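Local coordinates for protein tricorn protease (Thermoplasma acidophilum, PDB 1K32) that hydrolyses peptides as a serine protease, probably breaking down proteasome products into smaller fragments, with beta propellers that are thought to gate substrate passage, at residues Val332-Tyr340 with Phe351-Asp359; Gly385-Ala393 with Ile402-Gly410. All blocks are in the same frame, centred on the assembly; numbering follows the deposited sequence.

Contact 1: Val332-Tyr340 with Phe351-Asp359; sequences VPEPLRIRY and FIHGTREGD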
ATOM      1  N   VAL A 332      13.555  19.941  39.886  1.00 29.08           N
ATOM      2  CA  VAL A 332      12.713  20.054  41.065  1.00 30.68           C
ATOM      3  C   VAL A 332      13.588  20.663  42.167  1.00 32.09           C
ATOM      4  O   VAL A 332      14.638  20.116  42.511  1.00 32.15           O
ATOM      5  CB  VAL A 332      12.204  18.677  41.517  1.00 30.80           C
ATOM      6  CG1 VAL A 332      11.309  18.825  42.742  1.00 30.83           C
ATOM      7  CG2 VAL A 332      11.444  18.018  40.383  1.00 30.95           C
ATOM      8  N   PRO A 333      13.163  21.806  42.735  1.00 32.70           N
ATOM      9  CA  PRO A 333      13.889  22.520  43.795  1.00 32.99           C
ATOM     10  C   PRO A 333      13.951  21.849  45.170  1.00 32.77           C
ATOM     11  O   PRO A 333      13.430  22.380  46.153  1.00 34.04           O
ATOM     12  CB  PRO A 333      13.172  23.866  43.843  1.00 31.17           C
ATOM     13  CG  PRO A 333      11.764  23.482  43.572  1.00 31.27           C
ATOM     14  CD  PRO A 333      11.898  22.494  42.422  1.00 33.19           C
ATOM     15  N   GLU A 334      14.607  20.694  45.239  1.00 32.87           N
ATOM     16  CA  GLU A 334      14.757  19.962  46.494  1.00 30.78           C
ATOM     17  C   GLU A 334      16.151  19.351  46.569  1.00 31.73           C
ATOM     18  O   GLU A 334      16.693  18.886  45.559  1.00 31.95           O
ATOM     19  CB  GLU A 334      13.715  18.844  46.599  1.00 31.37           C
ATOM     20  CG  GLU A 334      12.268  19.326  46.683  1.00 32.92           C
ATOM     21  CD  GLU A 334      11.963  20.107  47.959  1.00 32.74           C
ATOM     22  OE1 GLU A 334      10.859  20.681  48.050  1.00 35.26           O
ATOM     23  OE2 GLU A 334      12.815  20.144  48.867  1.00 32.50           O
ATOM     24  N   PRO A 335      16.756  19.348  47.769  1.00 31.84           N
ATOM     25  CA  PRO A 335      18.096  18.784  47.966  1.00 30.46           C
ATOM     26  C   PRO A 335      18.158  17.300  47.621  1.00 30.99           C
ATOM     27  O   PRO A 335      17.155  16.700  47.229  1.00 28.26           O
ATOM     28  CB  PRO A 335      18.375  19.068  49.442  1.00 31.04           C
ATOM     29  CG  PRO A 335      16.991  19.081  50.054  1.00 30.41           C
ATOM     30  CD  PRO A 335      16.211  19.865  49.040  1.00 30.86           C
ATOM     31  N   LEU A 336      19.338  16.713  47.795  1.00 32.30           N
ATOM     32  CA  LEU A 336      19.578  15.314  47.472  1.00 34.36           C
ATOM     33  C   LEU A 336      18.672  14.188  47.922  1.00 36.62           C
ATOM     34  O   LEU A 336      18.114  14.156  49.022  1.00 38.78           O
ATOM     35  CB  LEU A 336      21.014  14.917  47.811  1.00 33.28           C
ATOM     36  CG  LEU A 336      21.920  14.978  46.577  1.00 31.81           C
ATOM     37  CD1 LEU A 336      23.295  14.435  46.921  1.00 32.50           C
ATOM     38  CD2 LEU A 336      21.297  14.164  45.453  1.00 32.33           C
ATOM     39  N   ARG A 337      18.592  13.251  46.988  1.00 36.70           N
ATOM     40  CA  ARG A 337      17.833  12.018  47.005  1.00 34.16           C
ATOM     41  C   ARG A 337      16.328  12.047  46.910  1.00 31.70           C
ATOM     42  O   ARG A 337      15.596  11.696  47.835  1.00 29.71           O
ATOM     43  CB  ARG A 337      18.300  11.087  48.122  1.00 33.95           C
ATOM     44  CG  ARG A 337      19.087   9.888  47.542  1.00 34.00           C
ATOM     45  CD  ARG A 337      18.134   8.821  47.025  1.00 34.62           C
ATOM     46  NE  ARG A 337      18.512   8.149  45.780  1.00 28.95           N
ATOM     47  CZ  ARG A 337      19.239   7.036  45.693  1.00 31.50           C
ATOM     48  NH1 ARG A 337      19.497   6.510  44.497  1.00 25.75           N
ATOM     49  NH2 ARG A 337      19.720   6.450  46.788  1.00 29.70           N
ATOM     50  N   ILE A 338      15.882  12.479  45.739  1.00 27.26           N
ATOM     51  CA  ILE A 338      14.481  12.453  45.408  1.00 26.16           C
ATOM     52  C   ILE A 338      14.470  11.010  44.896  1.00 26.31           C
ATOM     53  O   ILE A 338      15.251  10.659  44.008  1.00 25.30           O
ATOM     54  CB  ILE A 338      14.156  13.454  44.274  1.00 27.54           C
ATOM     55  CG1 ILE A 338      14.177  14.886  44.831  1.00 28.39           C
ATOM     56  CG2 ILE A 338      12.812  13.136  43.651  1.00 24.60           C
ATOM     57  CD1 ILE A 338      13.760  15.956  43.823  1.00 29.55           C
ATOM     58  N   ARG A 339      13.636  10.160  45.481  1.00 26.26           N
ATOM     59  CA  ARG A 339      13.588   8.761  45.079  1.00 26.47           C
ATOM     60  C   ARG A 339      12.556   8.454  43.998  1.00 27.85           C
ATOM     61  O   ARG A 339      12.816   7.647  43.106  1.00 29.94           O
ATOM     62  CB  ARG A 339      13.322   7.865  46.296  1.00 24.95           C
ATOM     63  CG  ARG A 339      14.417   7.881  47.360  1.00 26.74           C
ATOM     64  CD  ARG A 339      14.132   6.852  48.452  1.00 26.72           C
ATOM     65  NE  ARG A 339      15.058   6.956  49.579  1.00 25.96           N
ATOM     66  CZ  ARG A 339      16.362   6.699  49.518  1.00 27.69           C
ATOM     67  NH1 ARG A 339      17.110   6.831  50.611  1.00 25.89           N
ATOM     68  NH2 ARG A 339      16.922   6.307  48.377  1.00 23.52           N
ATOM     69  N   TYR A 340      11.381   9.067  44.096  1.00 27.26           N
ATOM     70  CA  TYR A 340      10.322   8.847  43.112  1.00 27.10           C
ATOM     71  C   TYR A 340       9.591  10.152  42.835  1.00 27.19           C
ATOM     72  O   TYR A 340       9.598  11.074  43.658  1.00 26.12           O
ATOM     73  CB  TYR A 340       9.305   7.797  43.596  1.00 27.77           C
ATOM     74  CG  TYR A 340       9.917   6.500  44.077  1.00 28.51           C
ATOM     75  CD1 TYR A 340      10.218   6.314  45.425  1.00 28.47           C
ATOM     76  CD2 TYR A 340      10.237   5.476  43.181  1.00 27.52           C
ATOM     77  CE1 TYR A 340      10.819   5.145  45.871  1.00 26.43           C
ATOM     78  CE2 TYR A 340      10.843   4.306  43.620  1.00 26.32           C
ATOM     79  CZ  TYR A 340      11.128   4.151  44.966  1.00 25.92           C
ATOM     80  OH  TYR A 340      11.722   3.006  45.421  1.00 26.68           O
ATOM     81  N   PHE A 351       6.440  13.597  45.092  1.00 25.52           N
ATOM     82  CA  PHE A 351       7.736  12.937  45.101  1.00 26.35           C
ATOM     83  C   PHE A 351       8.118  12.431  46.476  1.00 24.75           C
ATOM     84  O   PHE A 351       7.584  12.880  47.491  1.00 25.86           O
ATOM     85  CB  PHE A 351       8.822  13.898  44.583  1.00 26.79           C
ATOM     86  CG  PHE A 351       8.982  15.152  45.411  1.00 31.52           C
ATOM     87  CD1 PHE A 351       9.672  15.123  46.626  1.00 32.32           C
ATOM     88  CD2 PHE A 351       8.437  16.362  44.982  1.00 30.32           C
ATOM     89  CE1 PHE A 351       9.818  16.283  47.402  1.00 34.84           C
ATOM     90  CE2 PHE A 351       8.574  17.525  45.743  1.00 32.28           C
ATOM     91  CZ  PHE A 351       9.266  17.486  46.957  1.00 33.60           C
ATOM     92  N   ILE A 352       9.032  11.476  46.495  1.00 23.17           N
ATOM     93  CA  ILE A 352       9.537  10.941  47.741  1.00 22.31           C
ATOM     94  C   ILE A 352      10.943  11.511  47.872  1.00 23.99           C
ATOM     95  O   ILE A 352      11.760  11.433  46.938  1.00 21.32           O
ATOM     96  CB  ILE A 352       9.593   9.406  47.734  1.00 22.03           C
ATOM     97  CG1 ILE A 352       8.183   8.834  47.552  1.00 20.25           C
ATOM     98  CG2 ILE A 352      10.218   8.901  49.032  1.00 21.95           C
ATOM     99  CD1 ILE A 352       7.206   9.255  48.625  1.00 19.37           C
ATOM    100  N   HIS A 353      11.197  12.124  49.025  1.00 23.69           N
ATOM    101  CA  HIS A 353      12.483  12.724  49.343  1.00 26.21           C
ATOM    102  C   HIS A 353      13.082  11.919  50.492  1.00 26.10           C
ATOM    103  O   HIS A 353      12.448  11.742  51.537  1.00 27.55           O
ATOM    104  CB  HIS A 353      12.294  14.192  49.755  1.00 29.67           C
ATOM    105  CG  HIS A 353      13.575  14.904  50.051  1.00 33.40           C
ATOM    106  ND1 HIS A 353      14.022  15.128  51.334  1.00 36.18           N
ATOM    107  CD2 HIS A 353      14.540  15.379  49.228  1.00 36.73           C
ATOM    108  CE1 HIS A 353      15.209  15.707  51.289  1.00 36.74           C
ATOM    109  NE2 HIS A 353      15.547  15.870  50.023  1.00 36.24           N
ATOM    110  N   GLY A 354      14.293  11.418  50.285  1.00 23.91           N
ATOM    111  CA  GLY A 354      14.951  10.627  51.296  1.00 23.72           C
ATOM    112  C   GLY A 354      16.101  11.366  51.941  1.00 25.55           C
ATOM    113  O   GLY A 354      16.855  12.084  51.279  1.00 24.30           O
ATOM    114  N   THR A 355      16.217  11.189  53.249  1.00 26.72           N
ATOM    115  CA  THR A 355      17.267  11.810  54.042  1.00 29.20           C
ATOM    116  C   THR A 355      17.816  10.718  54.941  1.00 29.89           C
ATOM    117  O   THR A 355      17.358   9.580  54.906  1.00 27.99           O
ATOM    118  CB  THR A 355      16.718  12.939  54.943  1.00 30.58           C
ATOM    119  OG1 THR A 355      15.803  12.385  55.900  1.00 32.57           O
ATOM    120  CG2 THR A 355      15.985  13.976  54.120  1.00 32.48           C
ATOM    121  N   ARG A 356      18.787  11.073  55.761  1.00 31.05           N
ATOM    122  CA  ARG A 356      19.375  10.110  56.669  1.00 33.69           C
ATOM    123  C   ARG A 356      18.318   9.597  57.662  1.00 31.42           C
ATOM    124  O   ARG A 356      18.449   8.502  58.195  1.00 31.23           O
ATOM    125  CB  ARG A 356      20.550  10.771  57.397  1.00 37.02           C
ATOM    126  CG  ARG A 356      21.414   9.835  58.210  1.00 43.51           C
ATOM    127  CD  ARG A 356      22.772  10.473  58.488  1.00 45.40           C
ATOM    128  NE  ARG A 356      23.492   9.785  59.553  1.00 48.05           N
ATOM    129  CZ  ARG A 356      23.182   9.889  60.840  1.00 50.51           C
ATOM    130  NH1 ARG A 356      23.886   9.224  61.748  1.00 51.61           N
ATOM    131  NH2 ARG A 356      22.175  10.669  61.217  1.00 50.86           N
ATOM    132  N   GLU A 357      17.261  10.374  57.882  1.00 30.22           N
ATOM    133  CA  GLU A 357      16.210   9.980  58.827  1.00 31.61           C
ATOM    134  C   GLU A 357      15.151   9.051  58.238  1.00 28.85           C
ATOM    135  O   GLU A 357      14.485   8.335  58.965  1.00 27.59           O
ATOM    136  CB  GLU A 357      15.519  11.219  59.412  1.00 32.76           C
ATOM    137  CG  GLU A 357      16.460  12.136  60.174  1.00 38.63           C
ATOM    138  CD  GLU A 357      17.152  11.424  61.318  1.00 43.85           C
ATOM    139  OE1 GLU A 357      18.123  11.981  61.878  1.00 46.65           O
ATOM    140  OE2 GLU A 357      16.722  10.304  61.667  1.00 47.54           O
ATOM    141  N   GLY A 358      14.994   9.068  56.920  1.00 28.50           N
ATOM    142  CA  GLY A 358      14.000   8.211  56.297  1.00 27.33           C
ATOM    143  C   GLY A 358      13.435   8.850  55.051  1.00 24.10           C
ATOM    144  O   GLY A 358      14.026   9.782  54.521  1.00 26.60           O
ATOM    145  N   ASP A 359      12.288   8.372  54.584  1.00 23.86           N
ATOM    146  CA  ASP A 359      11.695   8.916  53.366  1.00 23.98           C
ATOM    147  C   ASP A 359      10.467   9.748  53.685  1.00 25.05           C
ATOM    148  O   ASP A 359       9.698   9.416  54.590  1.00 24.85           O
ATOM    149  CB  ASP A 359      11.342   7.777  52.405  1.00 22.70           C
ATOM    150  CG  ASP A 359      12.578   7.145  51.750  1.00 24.46           C
ATOM    151  OD1 ASP A 359      12.475   5.986  51.304  1.00 24.62           O
ATOM    152  OD2 ASP A 359      13.642   7.798  51.669  1.00 21.15           O
TER
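Arg339 and Ile352 lie at the tight middle of this contact, where Arg339 N gives a 2.7 Å hydrogen bond to Ile352 O. Next along the antiparallel pair, Gly354 N reaches Arg337 O at 2.8 Å and almost straight, 173° at the hydrogen. Between these bonds Ile338 faces His353 as a non-hydrogen-bonded pair. At the far end, Ile352 CG1 sits at the edge of the Tyr340 ring, 3.9 Å from CD1.

Arg339 starts with CG anti to its own carbonyl carbon (chi1 -64°) and runs on extended, which carries NE past Gly354 to Asp359. There NE meets OD2 at 2.7 Å in a salt bridge, in the guanidinium plane, on the syn side of OD2 but tilted out of the carboxylate plane, the two planes turned 60° apart. Asp359 OD1 pairs with Arg972 and Arg339 NH1 with Glu666, making a chain of charges. With a leucine here, Asp359 OD2 would probably be left without its charged mate and Glu666 would lose one of its arginines.

The side toward exposed Pro335 is looser: Pro335 CG lies 3.5 Å from His353 NE2, but the bond from NE2 to Pro335 O is weak and bent at 3.3 Å. Beside it packing is close again, Glu334 CG resting 3.5 Å from CZ of buried Phe351, the two side chains crossing at about a right angle. This is how one beta-propeller blade passes to the next: the chain leaves strand 329-331, crosses over Phe351 and His353, and becomes the first strand of a four-stranded antiparallel blade.

Contact 2: Gly385-Ala393 with Ile402-Gly410; sequences GVDRNGKFA and IMTVDLETG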
ATOM      1  N   GLY A 385       2.280   6.011  44.435  1.00 25.87           N
ATOM      2  CA  GLY A 385       1.337   6.320  43.382  1.00 23.98           C
ATOM      3  C   GLY A 385       0.397   7.396  43.878  1.00 24.86           C
ATOM      4  O   GLY A 385       0.256   7.591  45.093  1.00 25.59           O
ATOM      5  N   VAL A 386      -0.253   8.097  42.953  1.00 23.93           N
ATOM      6  CA  VAL A 386      -1.179   9.160  43.328  1.00 25.41           C
ATOM      7  C   VAL A 386      -2.519   8.918  42.667  1.00 26.63           C
ATOM      8  O   VAL A 386      -2.570   8.494  41.514  1.00 24.20           O
ATOM      9  CB  VAL A 386      -0.652  10.544  42.890  1.00 26.15           C
ATOM     10  CG1 VAL A 386      -1.614  11.634  43.330  1.00 23.33           C
ATOM     11  CG2 VAL A 386       0.747  10.781  43.475  1.00 25.36           C
ATOM     12  N   ASP A 387      -3.609   9.186  43.383  1.00 26.19           N
ATOM     13  CA  ASP A 387      -4.919   8.979  42.785  1.00 29.64           C
ATOM     14  C   ASP A 387      -5.076   9.999  41.665  1.00 29.57           C
ATOM     15  O   ASP A 387      -4.410  11.033  41.657  1.00 28.09           O
ATOM     16  CB  ASP A 387      -6.034   9.132  43.825  1.00 31.79           C
ATOM     17  CG  ASP A 387      -6.381  10.573  44.104  1.00 34.72           C
ATOM     18  OD1 ASP A 387      -7.403  11.061  43.573  1.00 34.05           O
ATOM     19  OD2 ASP A 387      -5.623  11.220  44.853  1.00 38.66           O
ATOM     20  N   ARG A 388      -5.961   9.705  40.725  1.00 30.88           N
ATOM     21  CA  ARG A 388      -6.177  10.578  39.586  1.00 33.81           C
ATOM     22  C   ARG A 388      -6.754  11.949  39.935  1.00 34.10           C
ATOM     23  O   ARG A 388      -6.607  12.893  39.169  1.00 33.17           O
ATOM     24  CB  ARG A 388      -7.060   9.872  38.556  1.00 35.65           C
ATOM     25  CG  ARG A 388      -7.102  10.584  37.232  1.00 40.34           C
ATOM     26  CD  ARG A 388      -7.716   9.728  36.148  1.00 42.47           C
ATOM     27  NE  ARG A 388      -7.816  10.482  34.903  1.00 43.83           N
ATOM     28  CZ  ARG A 388      -8.425  10.045  33.810  1.00 44.18           C
ATOM     29  NH1 ARG A 388      -8.462  10.809  32.725  1.00 45.30           N
ATOM     30  NH2 ARG A 388      -9.000   8.849  33.802  1.00 42.75           N
ATOM     31  N   ASN A 389      -7.392  12.071  41.091  1.00 34.36           N
ATOM     32  CA  ASN A 389      -7.951  13.356  41.482  1.00 36.26           C
ATOM     33  C   ASN A 389      -6.994  14.167  42.356  1.00 36.82           C
ATOM     34  O   ASN A 389      -7.328  15.260  42.814  1.00 37.30           O
ATOM     35  CB  ASN A 389      -9.291  13.144  42.181  1.00 39.39           C
ATOM     36  CG  ASN A 389     -10.336  12.547  41.250  1.00 41.19           C
ATOM     37  OD1 ASN A 389     -10.814  11.426  41.456  1.00 43.01           O
ATOM     38  ND2 ASN A 389     -10.684  13.292  40.210  1.00 41.51           N
ATOM     39  N   GLY A 390      -5.800  13.623  42.576  1.00 35.51           N
ATOM     40  CA  GLY A 390      -4.786  14.303  43.360  1.00 34.31           C
ATOM     41  C   GLY A 390      -5.097  14.629  44.811  1.00 34.77           C
ATOM     42  O   GLY A 390      -4.630  15.644  45.332  1.00 33.80           O
ATOM     43  N   LYS A 391      -5.877  13.782  45.471  1.00 33.58           N
ATOM     44  CA  LYS A 391      -6.197  14.021  46.867  1.00 33.31           C
ATOM     45  C   LYS A 391      -5.311  13.206  47.804  1.00 32.58           C
ATOM     46  O   LYS A 391      -5.056  13.618  48.933  1.00 33.43           O
ATOM     47  CB  LYS A 391      -7.669  13.718  47.136  1.00 35.33           C
ATOM     48  CG  LYS A 391      -8.590  14.847  46.715  1.00 39.57           C
ATOM     49  CD  LYS A 391     -10.052  14.476  46.903  1.00 43.14           C
ATOM     50  CE  LYS A 391     -10.921  15.724  46.984  1.00 46.54           C
ATOM     51  NZ  LYS A 391     -10.633  16.681  45.875  1.00 48.47           N
ATOM     52  N   PHE A 392      -4.825  12.060  47.340  1.00 28.68           N
ATOM     53  CA  PHE A 392      -3.977  11.242  48.193  1.00 27.00           C
ATOM     54  C   PHE A 392      -2.999  10.397  47.402  1.00 25.97           C
ATOM     55  O   PHE A 392      -3.189  10.136  46.221  1.00 23.13           O
ATOM     56  CB  PHE A 392      -4.824  10.327  49.095  1.00 25.40           C
ATOM     57  CG  PHE A 392      -5.616   9.284  48.345  1.00 25.88           C
ATOM     58  CD1 PHE A 392      -6.950   9.510  48.010  1.00 25.53           C
ATOM     59  CD2 PHE A 392      -5.023   8.081  47.954  1.00 25.73           C
ATOM     60  CE1 PHE A 392      -7.686   8.559  47.299  1.00 26.06           C
ATOM     61  CE2 PHE A 392      -5.746   7.118  47.239  1.00 26.78           C
ATOM     62  CZ  PHE A 392      -7.083   7.356  46.909  1.00 27.83           C
ATOM     63  N   ALA A 393      -1.938   9.984  48.074  1.00 24.47           N
ATOM     64  CA  ALA A 393      -0.942   9.136  47.471  1.00 24.14           C
ATOM     65  C   ALA A 393      -1.013   7.802  48.194  1.00 24.49           C
ATOM     66  O   ALA A 393      -1.531   7.725  49.314  1.00 23.13           O
ATOM     67  CB  ALA A 393       0.444   9.744  47.647  1.00 23.84           C
ATOM     68  N   ILE A 402       1.238  -0.857  53.399  1.00 20.25           N
ATOM     69  CA  ILE A 402       0.768  -0.086  52.265  1.00 20.28           C
ATOM     70  C   ILE A 402      -0.081   0.946  53.019  1.00 20.99           C
ATOM     71  O   ILE A 402      -0.749   0.608  54.003  1.00 18.42           O
ATOM     72  CB  ILE A 402      -0.078  -0.903  51.266  1.00 18.46           C
ATOM     73  CG1 ILE A 402      -0.508   0.012  50.112  1.00 19.04           C
ATOM     74  CG2 ILE A 402      -1.254  -1.552  51.962  1.00 19.25           C
ATOM     75  CD1 ILE A 402      -1.020  -0.740  48.860  1.00 22.97           C
ATOM     76  N   MET A 403      -0.026   2.199  52.591  1.00 21.89           N
ATOM     77  CA  MET A 403      -0.758   3.250  53.282  1.00 24.24           C
ATOM     78  C   MET A 403      -1.106   4.385  52.345  1.00 24.51           C
ATOM     79  O   MET A 403      -0.540   4.508  51.259  1.00 25.21           O
ATOM     80  CB  MET A 403       0.112   3.787  54.428  1.00 26.94           C
ATOM     81  CG  MET A 403       1.405   4.443  53.931  1.00 34.57           C
ATOM     82  SD  MET A 403       2.750   4.658  55.139  1.00 40.66           S
ATOM     83  CE  MET A 403       2.635   6.352  55.389  1.00 40.18           C
ATOM     84  N   THR A 404      -2.066   5.202  52.757  1.00 25.68           N
ATOM     85  CA  THR A 404      -2.442   6.368  51.982  1.00 27.38           C
ATOM     86  C   THR A 404      -1.864   7.560  52.734  1.00 27.97           C
ATOM     87  O   THR A 404      -1.614   7.488  53.939  1.00 27.97           O
ATOM     88  CB  THR A 404      -3.967   6.555  51.893  1.00 27.69           C
ATOM     89  OG1 THR A 404      -4.518   6.605  53.210  1.00 26.86           O
ATOM     90  CG2 THR A 404      -4.605   5.421  51.109  1.00 29.10           C
ATOM     91  N   VAL A 405      -1.634   8.650  52.019  1.00 28.24           N
ATOM     92  CA  VAL A 405      -1.109   9.850  52.631  1.00 30.98           C
ATOM     93  C   VAL A 405      -1.873  11.028  52.058  1.00 32.40           C
ATOM     94  O   VAL A 405      -1.826  11.282  50.858  1.00 32.17           O
ATOM     95  CB  VAL A 405       0.399  10.009  52.345  1.00 32.43           C
ATOM     96  CG1 VAL A 405       0.908  11.332  52.928  1.00 31.62           C
ATOM     97  CG2 VAL A 405       1.166   8.829  52.956  1.00 31.84           C
ATOM     98  N   ASP A 406      -2.596  11.736  52.915  1.00 35.39           N
ATOM     99  CA  ASP A 406      -3.369  12.879  52.463  1.00 37.81           C
ATOM    100  C   ASP A 406      -2.417  13.883  51.826  1.00 38.75           C
ATOM    101  O   ASP A 406      -1.390  14.227  52.412  1.00 38.39           O
ATOM    102  CB  ASP A 406      -4.108  13.507  53.641  1.00 39.21           C
ATOM    103  CG  ASP A 406      -5.215  14.435  53.195  1.00 40.90           C
ATOM    104  OD1 ASP A 406      -4.896  15.506  52.645  1.00 40.57           O
ATOM    105  OD2 ASP A 406      -6.401  14.085  53.382  1.00 42.71           O
ATOM    106  N   LEU A 407      -2.735  14.337  50.618  1.00 39.43           N
ATOM    107  CA  LEU A 407      -1.858  15.288  49.939  1.00 42.30           C
ATOM    108  C   LEU A 407      -2.082  16.723  50.409  1.00 44.14           C
ATOM    109  O   LEU A 407      -1.429  17.656  49.940  1.00 43.24           O
ATOM    110  CB  LEU A 407      -2.042  15.204  48.422  1.00 41.88           C
ATOM    111  CG  LEU A 407      -1.584  13.899  47.764  1.00 41.56           C
ATOM    112  CD1 LEU A 407      -1.812  13.980  46.275  1.00 42.93           C
ATOM    113  CD2 LEU A 407      -0.122  13.653  48.057  1.00 42.27           C
ATOM    114  N   GLU A 408      -2.998  16.890  51.350  1.00 46.17           N
ATOM    115  CA  GLU A 408      -3.298  18.211  51.870  1.00 49.24           C
ATOM    116  C   GLU A 408      -2.761  18.366  53.288  1.00 49.50           C
ATOM    117  O   GLU A 408      -2.145  19.378  53.614  1.00 50.54           O
ATOM    118  CB  GLU A 408      -4.806  18.436  51.844  1.00 50.61           C
ATOM    119  CG  GLU A 408      -5.216  19.885  51.764  1.00 54.85           C
ATOM    120  CD  GLU A 408      -6.681  20.042  51.419  1.00 57.42           C
ATOM    121  OE1 GLU A 408      -7.534  19.658  52.253  1.00 58.22           O
ATOM    122  OE2 GLU A 408      -6.978  20.543  50.308  1.00 58.31           O
ATOM    123  N   THR A 409      -2.982  17.353  54.123  1.00 49.96           N
ATOM    124  CA  THR A 409      -2.526  17.393  55.510  1.00 49.30           C
ATOM    125  C   THR A 409      -1.287  16.535  55.737  1.00 48.04           C
ATOM    126  O   THR A 409      -0.662  16.605  56.792  1.00 48.45           O
ATOM    127  CB  THR A 409      -3.620  16.904  56.472  1.00 49.41           C
ATOM    128  OG1 THR A 409      -3.792  15.489  56.320  1.00 51.02           O
ATOM    129  CG2 THR A 409      -4.936  17.601  56.176  1.00 49.41           C
ATOM    130  N   GLY A 410      -0.939  15.717  54.756  1.00 47.60           N
ATOM    131  CA  GLY A 410       0.238  14.873  54.893  1.00 46.19           C
ATOM    132  C   GLY A 410       0.032  13.726  55.860  1.00 45.50           C
ATOM    133  O   GLY A 410       0.959  12.973  56.142  1.00 43.98           O
TER
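Leu407 fits against Gly390-Ala393 just where a beta hairpin of a propeller blade opens out. Strands 392-397 and 401-406 are the second and third of the four antiparallel strands, and Ala393 and Val405 form a hydrogen-bonded pair, each N bonded to the other's O. One step on, Leu407 N donates to Lys391 O, extending the ladder beyond the last strand residue.

CB of Leu407 lies 3.4 Å from Lys391 O, close beside the bond its own backbone makes. CG, anti to the carbonyl carbon (chi1 -67°), comes over the backbone to 3.6 Å from Phe392 CA. There the chain forks: CD1 goes to the turn, 3.4 Å from Gly390 O, and also reaches CG1 of Val386 on the first strand at 3.8 Å, while CD2 turns to CB of Ala393 at 4.0 Å. One leucine thus touches both the first strand and the second, and the turn between them.

That turn is held from inside by Asp387. Its OD1 accepts from Asn389 N, an Asx turn, and OD2 takes two backbone donors, Lys391 N and, at 2.7 Å and nearly straight (173°), Phe392 N. The same aspartate lays its CB over one face of the Phe392 ring, toward the rim, while the ring's CD2 meets Thr404 CG2 at 4.1 Å.

Just before the leucine, Asp406 performs a similar job for the other segment: OD1 accepts from Thr409 N above the carboxylate plane, and from Glu408 N at 2.7 Å with its anti lone pair.

Overall arrangement
Contacts 1 and 2 belong to two successive blades of the seven-bladed propeller, residues 338-373 and 381-417. Their centres are about 17 Å apart and their nearest atoms about 7 Å, without touching. Contact 1 joins the first strand of its blade to the second and, through Asp359, the third; contact 2 joins the second to the third and, through Val386, the first. One link between the blades runs from Asp359 OD1 to the backbone N of Val381, which opens the strand leading into 385-393. Contact 1 lies nearer the chain's centre, about 27 Å against 37 Å, and meets Arg972 and Arg973 of the S41 peptidase region; contact 2 faces the following blade through Phe392 and Ile435.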